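Local atomic coordinates of probable threonyl-tRNA synthetase 1 (Aeropyrum pernix, PDB entry 3A32), a protein that probably attaches threonine to tRNA(Thr) in two steps, activating it with ATP to threonyl-AMP and then transferring it to the acceptor end of the tRNA. Residues 117-122 / 132-137; 187-190 / 194-197; 262-267 / 273-278; 286-291 / 306-311. One frame throughout, in Å; residues are numbered along the deposited sequence.

Interaction 1 (117-122 / 132-137); sequences LLFLNE and LPFKVF
Phe119 and Phe134 meet in a T-shaped (edge-to-face) pair. The edge of Phe119 points at the face of Phe134. The ring centroids are 5.1 Å apart and the planes are turned 62° to each other.

The Phe119 side chain can be followed outward. Its CB sits against the far end of the Phe134 ring, 3.7 Å from Phe134 CE2 and 3.9 Å from Phe134 CZ. CG is anti to the backbone N (chi1 173°), and this sets the CD1 edge of the ring against the Phe134 face. Phe119 CD1 then lies over one face of the Phe134 ring, offset toward its rim. Its nearest atom there is Phe134 CD2, at 3.7 Å. Farther out, Phe119 CE1 comes within 4.2 Å of Leu132 CD2. The ring also touches Ile168.

The contact joins helix 112-126 to strand 134-143 of the class II synthetase core. With strand 159-170, strand 134-143 makes up the strand-loop-strand of motif 2 of this enzyme class. Leu132 lies just before the strand and is followed by a cis peptide bond to Pro133. Its other neighbours include Pro170 and Phe301.

No hydrogen bond links the two segments. Leu118 and Leu120 on the same helix pack against Phe44 and Val26 of the second subunit, so the helix also takes part in the dimer interface.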
loop_
_atom_site.group_PDB
_atom_site.type_symbol
_atom_site.label_atom_id
_atom_site.label_comp_id
_atom_site.label_asym_id
_atom_site.label_seq_id
_atom_site.Cartn_x
_atom_site.Cartn_y
_atom_site.Cartn_z
ATOM N N LEU A 117 4.874 -9.112 -18.760
ATOM C CA LEU A 117 4.188 -8.216 -19.673
ATOM C C LEU A 117 4.691 -6.762 -19.530
ATOM O O LEU A 117 4.821 -6.027 -20.532
ATOM C CB LEU A 117 2.652 -8.303 -19.500
ATOM C CG LEU A 117 1.864 -9.558 -19.974
ATOM C CD1 LEU A 117 0.367 -9.374 -19.704
ATOM C CD2 LEU A 117 2.064 -9.909 -21.493
ATOM N N LEU A 118 4.955 -6.332 -18.296
ATOM C CA LEU A 118 5.458 -4.975 -18.038
ATOM C C LEU A 118 6.855 -4.792 -18.604
ATOM O O LEU A 118 7.164 -3.760 -19.125
ATOM C CB LEU A 118 5.492 -4.641 -16.517
ATOM C CG LEU A 118 4.122 -4.493 -15.802
ATOM C CD1 LEU A 118 4.234 -4.059 -14.343
ATOM C CD2 LEU A 118 3.227 -3.535 -16.567
ATOM N N PHE A 119 7.720 -5.768 -18.418
ATOM C CA PHE A 119 8.971 -5.818 -19.174
ATOM C C PHE A 119 8.727 -5.711 -20.706
ATOM O O PHE A 119 9.309 -4.872 -21.373
ATOM C CB PHE A 119 9.741 -7.097 -18.869
ATOM C CG PHE A 119 10.974 -7.294 -19.747
ATOM C CD1 PHE A 119 12.125 -6.534 -19.533
ATOM C CD2 PHE A 119 10.986 -8.264 -20.761
ATOM C CE1 PHE A 119 13.292 -6.720 -20.335
ATOM C CE2 PHE A 119 12.138 -8.457 -21.579
ATOM C CZ PHE A 119 13.297 -7.671 -21.352
ATOM N N LEU A 120 7.842 -6.550 -21.235
ATOM C CA LEU A 120 7.567 -6.551 -22.663
ATOM C C LEU A 120 7.052 -5.224 -23.145
ATOM O O LEU A 120 7.436 -4.790 -24.223
ATOM C CB LEU A 120 6.638 -7.699 -23.078
ATOM C CG LEU A 120 7.294 -9.083 -23.001
ATOM C CD1 LEU A 120 6.284 -10.194 -23.230
ATOM C CD2 LEU A 120 8.569 -9.223 -23.957
ATOM N N ASN A 121 6.190 -4.574 -22.372
ATOM C CA ASN A 121 5.674 -3.260 -22.798
ATOM C C ASN A 121 6.793 -2.195 -22.890
ATOM O O ASN A 121 6.788 -1.402 -23.808
ATOM C CB ASN A 121 4.522 -2.774 -21.893
ATOM C CG ASN A 121 4.046 -1.387 -22.263
ATOM O OD1 ASN A 121 3.521 -1.162 -23.367
ATOM N ND2 ASN A 121 4.223 -0.437 -21.342
ATOM N N GLU A 122 7.737 -2.209 -21.937
ATOM C CA GLU A 122 8.819 -1.238 -21.888
ATOM C C GLU A 122 9.814 -1.474 -23.009
ATOM O O GLU A 122 10.390 -0.524 -23.541
ATOM C CB GLU A 122 9.536 -1.223 -20.519
ATOM C CG GLU A 122 8.594 -0.973 -19.348
ATOM C CD GLU A 122 8.042 0.478 -19.230
ATOM O OE1 GLU A 122 8.383 1.358 -20.025
ATOM O OE2 GLU A 122 7.230 0.735 -18.332
ATOM N N LEU A 132 19.547 -3.202 -18.362
ATOM C CA LEU A 132 19.596 -4.509 -17.737
ATOM C C LEU A 132 20.746 -4.483 -16.728
ATOM O O LEU A 132 21.766 -3.844 -16.974
ATOM C CB LEU A 132 19.832 -5.594 -18.794
ATOM C CG LEU A 132 18.806 -5.742 -19.911
ATOM C CD1 LEU A 132 19.196 -6.844 -20.910
ATOM C CD2 LEU A 132 17.331 -5.966 -19.352
ATOM N N PRO A 133 20.615 -5.203 -15.607
ATOM C CA PRO A 133 19.433 -6.027 -15.263
ATOM C C PRO A 133 18.126 -5.201 -15.063
ATOM O O PRO A 133 18.153 -4.029 -14.627
ATOM C CB PRO A 133 19.846 -6.769 -13.972
ATOM C CG PRO A 133 21.136 -6.149 -13.517
ATOM C CD PRO A 133 21.709 -5.293 -14.616
ATOM N N PHE A 134 17.004 -5.820 -15.406
ATOM C CA PHE A 134 15.690 -5.213 -15.206
ATOM C C PHE A 134 15.111 -5.885 -13.980
ATOM O O PHE A 134 14.975 -7.119 -13.944
ATOM C CB PHE A 134 14.843 -5.453 -16.436
ATOM C CG PHE A 134 13.404 -5.100 -16.281
ATOM C CD1 PHE A 134 12.953 -3.841 -16.608
ATOM C CD2 PHE A 134 12.478 -6.067 -15.876
ATOM C CE1 PHE A 134 11.590 -3.514 -16.478
ATOM C CE2 PHE A 134 11.131 -5.756 -15.752
ATOM C CZ PHE A 134 10.678 -4.492 -16.065
ATOM N N LYS A 135 14.803 -5.071 -12.963
ATOM C CA LYS A 135 14.353 -5.562 -11.671
ATOM C C LYS A 135 13.068 -4.899 -11.352
ATOM O O LYS A 135 12.988 -3.666 -11.382
ATOM C CB LYS A 135 15.391 -5.255 -10.578
ATOM C CG LYS A 135 16.830 -5.642 -10.986
ATOM C CD LYS A 135 17.848 -5.593 -9.855
ATOM C CE LYS A 135 17.578 -4.455 -8.852
ATOM N NZ LYS A 135 18.821 -4.102 -8.063
ATOM N N VAL A 136 12.049 -5.722 -11.065
ATOM C CA VAL A 136 10.688 -5.255 -10.782
ATOM C C VAL A 136 10.193 -5.893 -9.439
ATOM O O VAL A 136 10.249 -7.129 -9.292
ATOM C CB VAL A 136 9.755 -5.546 -11.994
ATOM C CG1 VAL A 136 9.684 -7.072 -12.349
ATOM C CG2 VAL A 136 8.405 -5.002 -11.796
ATOM N N PHE A 137 9.722 -5.054 -8.507
ATOM C CA PHE A 137 9.255 -5.474 -7.183
ATOM C C PHE A 137 7.745 -5.225 -7.021
ATOM O O PHE A 137 7.251 -4.190 -7.446
ATOM C CB PHE A 137 9.955 -4.694 -6.049
ATOM C CG PHE A 137 9.358 -4.973 -4.691
ATOM C CD1 PHE A 137 9.630 -6.174 -4.032
ATOM C CD2 PHE A 137 8.484 -4.067 -4.090
ATOM C CE1 PHE A 137 9.073 -6.457 -2.825
ATOM C CE2 PHE A 137 7.933 -4.349 -2.846
ATOM C CZ PHE A 137 8.214 -5.536 -2.215
#

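Interaction 2 (187-190 / 194-197); sequences LVLE and KLGV
The backbone runs out of helix 174-191 and turns back on it at Lys194, the first residue to leave helical geometry, with a positive phi of 57°. This left-handed residue at a helix C-terminus starts the loop that leads to strand 202-207 in the class II core. Leu195 N reaches six residues back to Leu189 O in a 2.9 Å hydrogen bond. The N-H points almost straight at the oxygen (171°), but the donor stands above the carbonyl plane.

Glu190 makes the second link. Its chain is extended beyond CG, which takes the carboxylate past Leu195 and on to Val197. Glu190 OE2 accepts a hydrogen bond from Val197 N at 3.1 Å, on its anti side and 17° out of the carboxylate plane. The other oxygen, OE1, forms a salt bridge with Lys186, one turn back on the helix. Both oxygens thus have a partner, which should restrict rotation of the carboxylate. On the way, Glu190 CG passes 3.3 Å from Leu195 O.

Leu189 provides the apolar side. Its CD1 presses on Val197 CG2 at 3.5 Å, tighter than usual for two carbons, and the two side chains are nearly perpendicular. Leu189 CD2 meets Leu195 CD1 more loosely, at 4.3 Å. Met265 touches all three of these side chains, and Phe320 of helix 317-327 touches Leu189 and Leu195.

Lys194 CA makes a C-H...O contact of 3.2 Å with Glu190 O, and the bent Lys194 chain brings its CD to 3.6 Å from that same oxygen.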
loop_
_atom_site.group_PDB
_atom_site.type_symbol
_atom_site.label_atom_id
_atom_site.label_comp_id
_atom_site.label_asym_id
_atom_site.label_seq_id
_atom_site.Cartn_x
_atom_site.Cartn_y
_atom_site.Cartn_z
ATOM N N LEU A 187 19.641 -7.336 5.231
ATOM C CA LEU A 187 19.216 -5.974 5.618
ATOM C C LEU A 187 17.761 -5.904 6.149
ATOM O O LEU A 187 17.519 -5.248 7.177
ATOM C CB LEU A 187 19.377 -4.997 4.434
ATOM C CG LEU A 187 20.780 -4.609 3.925
ATOM C CD1 LEU A 187 20.693 -3.921 2.553
ATOM C CD2 LEU A 187 21.500 -3.730 4.930
ATOM N N VAL A 188 16.804 -6.506 5.430
ATOM C CA VAL A 188 15.434 -6.620 5.904
ATOM C C VAL A 188 15.267 -7.435 7.242
ATOM O O VAL A 188 14.663 -6.938 8.219
ATOM C CB VAL A 188 14.507 -7.150 4.799
ATOM C CG1 VAL A 188 13.171 -7.520 5.343
ATOM C CG2 VAL A 188 14.307 -6.091 3.716
ATOM N N LEU A 189 15.836 -8.643 7.320
ATOM C CA LEU A 189 15.822 -9.361 8.590
ATOM C C LEU A 189 16.368 -8.571 9.765
ATOM O O LEU A 189 15.729 -8.508 10.819
ATOM C CB LEU A 189 16.582 -10.669 8.517
ATOM C CG LEU A 189 15.975 -11.777 7.664
ATOM C CD1 LEU A 189 16.628 -12.989 8.186
ATOM C CD2 LEU A 189 14.488 -11.891 7.789
ATOM N N GLU A 190 17.544 -7.976 9.581
ATOM C CA GLU A 190 18.265 -7.330 10.674
ATOM C C GLU A 190 17.666 -5.996 11.061
ATOM O O GLU A 190 17.576 -5.660 12.234
ATOM C CB GLU A 190 19.779 -7.203 10.350
ATOM C CG GLU A 190 20.472 -8.562 10.346
ATOM C CD GLU A 190 21.989 -8.502 10.152
ATOM O OE1 GLU A 190 22.473 -7.555 9.505
ATOM O OE2 GLU A 190 22.710 -9.421 10.653
ATOM N N LYS A 194 14.893 -7.019 13.291
ATOM C CA LYS A 194 15.878 -7.245 14.387
ATOM C C LYS A 194 16.261 -8.705 14.609
ATOM O O LYS A 194 16.419 -9.159 15.764
ATOM C CB LYS A 194 15.339 -6.663 15.699
ATOM C CG LYS A 194 14.892 -5.204 15.567
ATOM C CD LYS A 194 16.113 -4.318 15.194
ATOM C CE LYS A 194 17.157 -4.382 16.329
ATOM N NZ LYS A 194 18.206 -3.353 16.139
ATOM N N LEU A 195 16.401 -9.456 13.515
ATOM C CA LEU A 195 16.811 -10.851 13.582
ATOM C C LEU A 195 18.242 -10.949 13.080
ATOM O O LEU A 195 18.507 -10.673 11.923
ATOM C CB LEU A 195 15.913 -11.718 12.704
ATOM C CG LEU A 195 14.431 -11.904 13.091
ATOM C CD1 LEU A 195 13.665 -12.569 11.968
ATOM C CD2 LEU A 195 14.277 -12.670 14.375
ATOM N N GLY A 196 19.163 -11.340 13.926
ATOM C CA GLY A 196 20.553 -11.524 13.529
ATOM C C GLY A 196 20.799 -12.578 12.463
ATOM O O GLY A 196 20.304 -13.731 12.535
ATOM N N VAL A 197 21.573 -12.184 11.457
ATOM C CA VAL A 197 21.892 -13.103 10.380
ATOM C C VAL A 197 23.396 -13.323 10.463
ATOM O O VAL A 197 24.162 -12.425 10.142
ATOM C CB VAL A 197 21.501 -12.532 8.999
ATOM C CG1 VAL A 197 21.978 -13.451 7.894
ATOM C CG2 VAL A 197 19.977 -12.336 8.918
#

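Interaction 3 (262-267 / 273-278); sequences DFIMMV and SKEWQM
The indole of Trp276 is bordered by Val267, Met265 and Met278. Val267 CG1 lies at its edge, near the ring plane, 4.1 Å from Trp276 CE3. Met278 CE sits over the centre of one face, 3.4 Å above the plane. Met265 SD makes an oblique Met-aromatic contact, 5.2 Å from the centroid of the six-membered ring. Met278 CE also touches Met265 CB at 3.7 Å. The extended Met278 chain brings this methyl back along its own strand to the ring.

A second flat pair lies on the other side of the sheet. The Asp262 carboxylate and the Gln277 amide are stacked with planes 7° apart, and Asp262 CG is 4.2 Å from Gln277 CD. Asp262 OD1 is hydrogen-bonded to Thr280.

On the face with Ile264, Ile264 CG2 meets Glu275 CB at 3.6 Å. Met266 runs alongside Glu275, both directed alike. The Glu275 carboxylate forms salt bridges with Arg205 and Lys203 of strand 202-207.

Five backbone hydrogen bonds join the strands. Met265 and Trp276 form one hydrogen-bonded pair, and Val267 and Lys274 another. The shortest bond, Trp276 N to Met265 O, is 2.7 Å.

Helices 174-191 and 317-327 pack on the side of the sheet that carries Met265 and Trp276. The whole is an antiparallel beta hairpin in the central sheet of the class II synthetase core.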
loop_
_atom_site.group_PDB
_atom_site.type_symbol
_atom_site.label_atom_id
_atom_site.label_comp_id
_atom_site.label_asym_id
_atom_site.label_seq_id
_atom_site.Cartn_x
_atom_site.Cartn_y
_atom_site.Cartn_z
ATOM N N ASP A 262 17.526 -21.227 -1.186
ATOM C CA ASP A 262 16.547 -20.899 -0.144
ATOM C C ASP A 262 17.256 -20.294 1.032
ATOM O O ASP A 262 18.359 -20.708 1.369
ATOM C CB ASP A 262 15.813 -22.142 0.304
ATOM C CG ASP A 262 14.859 -22.636 -0.764
ATOM O OD1 ASP A 262 14.063 -21.781 -1.251
ATOM O OD2 ASP A 262 14.943 -23.840 -1.136
ATOM N N PHE A 263 16.621 -19.281 1.606
ATOM C CA PHE A 263 17.100 -18.600 2.805
ATOM C C PHE A 263 16.515 -19.270 4.038
ATOM O O PHE A 263 15.303 -19.344 4.172
ATOM C CB PHE A 263 16.576 -17.168 2.812
ATOM C CG PHE A 263 17.027 -16.338 1.629
ATOM C CD1 PHE A 263 18.405 -16.265 1.267
ATOM C CD2 PHE A 263 16.106 -15.578 0.921
ATOM C CE1 PHE A 263 18.799 -15.472 0.220
ATOM C CE2 PHE A 263 16.512 -14.773 -0.131
ATOM C CZ PHE A 263 17.833 -14.721 -0.474
ATOM N N ILE A 264 17.365 -19.701 4.949
ATOM C CA ILE A 264 16.919 -20.478 6.066
ATOM C C ILE A 264 17.528 -19.956 7.360
ATOM O O ILE A 264 18.736 -20.062 7.563
ATOM C CB ILE A 264 17.303 -21.985 5.916
ATOM C CG1 ILE A 264 16.550 -22.626 4.751
ATOM C CG2 ILE A 264 16.928 -22.746 7.183
ATOM C CD1 ILE A 264 17.356 -23.643 4.087
ATOM N N MET A 265 16.688 -19.412 8.237
ATOM C CA MET A 265 17.142 -19.066 9.568
ATOM C C MET A 265 17.103 -20.301 10.470
ATOM O O MET A 265 16.118 -21.034 10.471
ATOM C CB MET A 265 16.260 -17.963 10.156
ATOM C CG MET A 265 16.708 -17.541 11.531
ATOM S SD MET A 265 16.263 -15.840 11.853
ATOM C CE MET A 265 17.363 -14.962 10.711
ATOM N N MET A 266 18.164 -20.502 11.232
ATOM C CA MET A 266 18.236 -21.518 12.277
ATOM C C MET A 266 17.828 -20.963 13.633
ATOM O O MET A 266 18.423 -19.995 14.124
ATOM C CB MET A 266 19.638 -22.111 12.368
ATOM C CG MET A 266 20.094 -22.731 11.072
ATOM S SD MET A 266 18.922 -23.964 10.400
ATOM C CE MET A 266 18.885 -25.137 11.801
ATOM N N VAL A 267 16.797 -21.575 14.227
ATOM C CA VAL A 267 16.320 -21.149 15.524
ATOM C C VAL A 267 16.396 -22.293 16.545
ATOM O O VAL A 267 16.481 -23.468 16.194
ATOM C CB VAL A 267 14.895 -20.481 15.470
ATOM C CG1 VAL A 267 14.811 -19.419 14.378
ATOM C CG2 VAL A 267 13.791 -21.496 15.276
ATOM N N SER A 273 17.029 -27.362 17.858
ATOM C CA SER A 273 17.382 -26.616 16.659
ATOM C C SER A 273 16.398 -26.896 15.477
ATOM O O SER A 273 16.158 -28.077 15.115
ATOM C CB SER A 273 18.829 -26.917 16.275
ATOM O OG SER A 273 19.112 -26.406 14.982
ATOM N N LYS A 274 15.853 -25.822 14.888
ATOM C CA LYS A 274 14.717 -25.875 13.918
ATOM C C LYS A 274 15.020 -24.938 12.726
ATOM O O LYS A 274 15.614 -23.879 12.901
ATOM C CB LYS A 274 13.363 -25.410 14.535
ATOM C CG LYS A 274 12.862 -26.148 15.789
ATOM C CD LYS A 274 11.613 -25.444 16.537
ATOM C CE LYS A 274 10.261 -26.341 16.540
ATOM N NZ LYS A 274 10.059 -27.499 17.633
ATOM N N GLU A 275 14.623 -25.324 11.516
ATOM C CA GLU A 275 14.759 -24.394 10.378
ATOM C C GLU A 275 13.526 -23.531 10.270
ATOM O O GLU A 275 12.416 -24.002 10.527
ATOM C CB GLU A 275 14.925 -25.120 9.070
ATOM C CG GLU A 275 16.153 -25.982 8.989
ATOM C CD GLU A 275 16.346 -26.520 7.596
ATOM O OE1 GLU A 275 15.518 -26.202 6.689
ATOM O OE2 GLU A 275 17.341 -27.261 7.416
ATOM N N TRP A 276 13.741 -22.268 9.917
ATOM C CA TRP A 276 12.666 -21.347 9.583
ATOM C C TRP A 276 12.939 -20.900 8.142
ATOM O O TRP A 276 13.782 -20.016 7.930
ATOM C CB TRP A 276 12.667 -20.138 10.550
ATOM C CG TRP A 276 11.741 -19.003 10.195
ATOM C CD1 TRP A 276 10.853 -18.931 9.134
ATOM C CD2 TRP A 276 11.574 -17.784 10.933
ATOM N NE1 TRP A 276 10.171 -17.719 9.152
ATOM C CE2 TRP A 276 10.567 -17.014 10.265
ATOM C CE3 TRP A 276 12.184 -17.260 12.101
ATOM C CZ2 TRP A 276 10.169 -15.749 10.715
ATOM C CZ3 TRP A 276 11.792 -16.008 12.546
ATOM C CH2 TRP A 276 10.795 -15.255 11.845
ATOM N N GLN A 277 12.247 -21.505 7.171
ATOM C CA GLN A 277 12.457 -21.168 5.772
ATOM C C GLN A 277 11.793 -19.840 5.432
ATOM O O GLN A 277 10.642 -19.563 5.829
ATOM C CB GLN A 277 11.959 -22.269 4.806
ATOM C CG GLN A 277 12.601 -22.144 3.371
ATOM C CD GLN A 277 12.434 -23.375 2.538
ATOM O OE1 GLN A 277 11.570 -23.402 1.678
ATOM N NE2 GLN A 277 13.263 -24.428 2.780
ATOM N N MET A 278 12.537 -19.017 4.703
ATOM C CA MET A 278 12.071 -17.676 4.326
ATOM C C MET A 278 11.913 -17.584 2.794
ATOM O O MET A 278 11.224 -18.457 2.212
ATOM C CB MET A 278 13.004 -16.610 4.905
ATOM C CG MET A 278 12.911 -16.631 6.399
ATOM S SD MET A 278 14.097 -15.596 7.234
ATOM C CE MET A 278 13.572 -15.795 8.911
#

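Interaction 4 (286-291 / 306-311); sequences NLPRRF and VYIIHR. With ZN (zinc ion), chain G.
Leu287 and His310 are brought together by their first torsions. Each CG lies anti to the carbonyl carbon, with chi1 -79° in Leu287 and -53° in His310. The Leu287 chain then runs on extended and sets its CD1 beside the imidazole, 3.6 Å from His310 CE1 and 3.7 Å from His310 NE2. The approach to the ring is oblique.

The two ring nitrogens of His310 have different tasks. His310 ND1 binds the zinc ion at 2.1 Å. NE2 is hydrogen-bonded to Asp284 OD2. A metal bond and a hydrogen bond together should fix the rotation of the ring. Asp284 also accepts a hydrogen bond from Leu287 N through its OD1, so one carboxylate ties the backbone of Leu287 to the zinc ligand His310.

Strand 306-316 and helix 317-327, which follows it, form motif 3 of class II synthetases. The strand brings His310 into the active site of the core. Cys112 and His166 are the other protein ligands of the zinc, and a water completes the set, its oxygen 2.0 Å from the zinc ion. In related threonyl-tRNA synthetases the zinc binds the amino group and hydroxyl of threonine, so this water may occupy part of that place.

Two residues back on the strand, Ile308 packs on Pro288. Ile308 CD1 is 3.8 Å from Pro288 CB and 4.0 Å from Pro288 CG, the side chains running antiparallel past one another. Leu287 CD1 also comes within 4.4 Å of Ile308 CG2. Leu287 also packs on Cys112 and Ile116 of helix 112-126.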
loop_
_atom_site.group_PDB
_atom_site.type_symbol
_atom_site.label_atom_id
_atom_site.label_comp_id
_atom_site.label_asym_id
_atom_site.label_seq_id
_atom_site.Cartn_x
_atom_site.Cartn_y
_atom_site.Cartn_z
ATOM N N ASN A 286 11.748 -21.959 -18.264
ATOM C CA ASN A 286 10.458 -22.056 -18.864
ATOM C C ASN A 286 9.944 -20.702 -19.391
ATOM O O ASN A 286 9.601 -20.603 -20.580
ATOM C CB ASN A 286 9.492 -22.673 -17.852
ATOM C CG ASN A 286 8.078 -22.850 -18.412
ATOM O OD1 ASN A 286 7.882 -23.437 -19.483
ATOM N ND2 ASN A 286 7.079 -22.380 -17.652
ATOM N N LEU A 287 9.876 -19.688 -18.512
ATOM C CA LEU A 287 9.290 -18.367 -18.829
ATOM C C LEU A 287 9.960 -17.656 -19.996
ATOM O O LEU A 287 9.273 -17.073 -20.804
ATOM C CB LEU A 287 9.276 -17.417 -17.590
ATOM C CG LEU A 287 8.220 -17.525 -16.475
ATOM C CD1 LEU A 287 8.412 -16.499 -15.316
ATOM C CD2 LEU A 287 6.726 -17.563 -16.990
ATOM N N PRO A 288 11.307 -17.646 -20.059
ATOM C CA PRO A 288 11.941 -17.020 -21.231
ATOM C C PRO A 288 11.669 -17.705 -22.573
ATOM O O PRO A 288 11.810 -17.065 -23.637
ATOM C CB PRO A 288 13.445 -17.077 -20.912
ATOM C CG PRO A 288 13.595 -18.069 -19.803
ATOM C CD PRO A 288 12.294 -18.111 -19.063
ATOM N N ARG A 289 11.324 -18.997 -22.525
ATOM C CA ARG A 289 10.819 -19.726 -23.697
ATOM C C ARG A 289 9.341 -19.354 -23.972
ATOM O O ARG A 289 8.985 -18.964 -25.093
ATOM C CB ARG A 289 11.003 -21.262 -23.521
ATOM C CG ARG A 289 12.466 -21.743 -23.788
ATOM C CD ARG A 289 12.638 -23.265 -23.528
ATOM N NE ARG A 289 13.963 -23.758 -23.909
ATOM C CZ ARG A 289 15.047 -23.672 -23.153
ATOM N NH1 ARG A 289 14.991 -23.101 -21.945
ATOM N NH2 ARG A 289 16.197 -24.117 -23.624
ATOM N N ARG A 290 8.483 -19.475 -22.960
ATOM C CA ARG A 290 7.050 -19.245 -23.152
ATOM C C ARG A 290 6.684 -17.804 -23.573
ATOM O O ARG A 290 5.780 -17.604 -24.392
ATOM C CB ARG A 290 6.275 -19.664 -21.903
ATOM C CG ARG A 290 6.380 -21.155 -21.576
ATOM C CD ARG A 290 5.754 -22.030 -22.645
ATOM N NE ARG A 290 4.282 -22.132 -22.554
ATOM C CZ ARG A 290 3.455 -22.362 -23.599
ATOM N NH1 ARG A 290 3.931 -22.503 -24.849
ATOM N NH2 ARG A 290 2.140 -22.430 -23.413
ATOM N N PHE A 291 7.404 -16.822 -23.038
ATOM C CA PHE A 291 7.197 -15.409 -23.386
ATOM C C PHE A 291 8.243 -14.868 -24.366
ATOM O O PHE A 291 8.324 -13.665 -24.559
ATOM C CB PHE A 291 7.243 -14.552 -22.122
ATOM C CG PHE A 291 5.991 -14.641 -21.291
ATOM C CD1 PHE A 291 4.883 -13.847 -21.593
ATOM C CD2 PHE A 291 5.908 -15.552 -20.239
ATOM C CE1 PHE A 291 3.735 -13.926 -20.823
ATOM C CE2 PHE A 291 4.762 -15.648 -19.476
ATOM C CZ PHE A 291 3.676 -14.846 -19.767
ATOM N N VAL A 306 21.408 -14.779 -20.788
ATOM C CA VAL A 306 20.559 -14.001 -19.896
ATOM C C VAL A 306 19.777 -14.969 -18.992
ATOM O O VAL A 306 19.465 -16.088 -19.396
ATOM C CB VAL A 306 19.607 -13.045 -20.684
ATOM C CG1 VAL A 306 18.582 -13.814 -21.493
ATOM C CG2 VAL A 306 18.887 -12.039 -19.748
ATOM N N TYR A 307 19.445 -14.515 -17.778
ATOM C CA TYR A 307 18.685 -15.328 -16.819
ATOM C C TYR A 307 17.448 -14.609 -16.326
ATOM O O TYR A 307 17.448 -13.383 -16.194
ATOM C CB TYR A 307 19.585 -15.744 -15.620
ATOM C CG TYR A 307 20.773 -16.571 -16.084
ATOM C CD1 TYR A 307 20.658 -17.956 -16.272
ATOM C CD2 TYR A 307 21.988 -15.952 -16.421
ATOM C CE1 TYR A 307 21.722 -18.694 -16.749
ATOM C CE2 TYR A 307 23.058 -16.679 -16.889
ATOM C CZ TYR A 307 22.911 -18.056 -17.056
ATOM O OH TYR A 307 23.976 -18.786 -17.526
ATOM N N ILE A 308 16.411 -15.400 -16.046
ATOM C CA ILE A 308 15.158 -14.944 -15.478
ATOM C C ILE A 308 15.046 -15.488 -14.038
ATOM O O ILE A 308 15.196 -16.705 -13.775
ATOM C CB ILE A 308 13.954 -15.385 -16.337
ATOM C CG1 ILE A 308 13.748 -14.480 -17.546
ATOM C CG2 ILE A 308 12.668 -15.259 -15.535
ATOM C CD1 ILE A 308 14.856 -14.438 -18.635
ATOM N N ILE A 309 14.815 -14.576 -13.098
ATOM C CA ILE A 309 14.795 -14.958 -11.714
ATOM C C ILE A 309 13.493 -14.491 -11.047
ATOM O O ILE A 309 13.060 -13.359 -11.242
ATOM C CB ILE A 309 16.059 -14.408 -10.960
ATOM C CG1 ILE A 309 17.327 -15.069 -11.489
ATOM C CG2 ILE A 309 15.922 -14.592 -9.431
ATOM C CD1 ILE A 309 18.639 -14.455 -11.020
ATOM N N HIS A 310 12.883 -15.398 -10.298
ATOM C CA HIS A 310 11.855 -15.095 -9.299
ATOM C C HIS A 310 12.591 -14.996 -7.968
ATOM O O HIS A 310 13.439 -15.840 -7.691
ATOM C CB HIS A 310 10.926 -16.293 -9.101
ATOM C CG HIS A 310 10.320 -16.852 -10.353
ATOM N ND1 HIS A 310 9.023 -16.586 -10.724
ATOM C CD2 HIS A 310 10.806 -17.721 -11.278
ATOM C CE1 HIS A 310 8.737 -17.254 -11.828
ATOM N NE2 HIS A 310 9.801 -17.960 -12.176
ATOM N N ARG A 311 12.274 -14.009 -7.126
ATOM C CA ARG A 311 12.889 -13.955 -5.794
ATOM C C ARG A 311 11.970 -13.323 -4.768
ATOM O O ARG A 311 11.268 -12.388 -5.086
ATOM C CB ARG A 311 14.245 -13.232 -5.840
ATOM C CG ARG A 311 14.284 -11.827 -6.475
ATOM C CD ARG A 311 14.373 -10.688 -5.435
ATOM N NE ARG A 311 13.140 -10.402 -4.684
ATOM C CZ ARG A 311 13.040 -9.457 -3.740
ATOM N NH1 ARG A 311 14.093 -8.685 -3.431
ATOM N NH2 ARG A 311 11.885 -9.266 -3.108
HETATM ZN ZN ZN G . 7.552 -15.306 -10.045
HETATM O O HOH W 1 7.683 -15.051 -8.042
#

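How the interactions relate
All four contacts lie in the class II catalytic core and form two touching pairs. Interactions 1 and 4 have centres 12 Å apart and meet where Phe137 CD1 is 3.9 Å from Arg311 NH2. Interaction 4 holds a zinc ligand. The side chains of Phe134 in interaction 1 and Asp262 in interaction 3 lie about 12 and 13 Å from the zinc. Interactions 2 and 3 have centres 13 Å apart. There Leu189 CD1 packs on Met265 CE, and Leu195 CD1 is 3.9 Å from Trp276 CH2. The central sheet connects the pairs, since strand 273-284 of interaction 3 neighbours strand 306-316 of interaction 4. Their centres are still 27 Å apart.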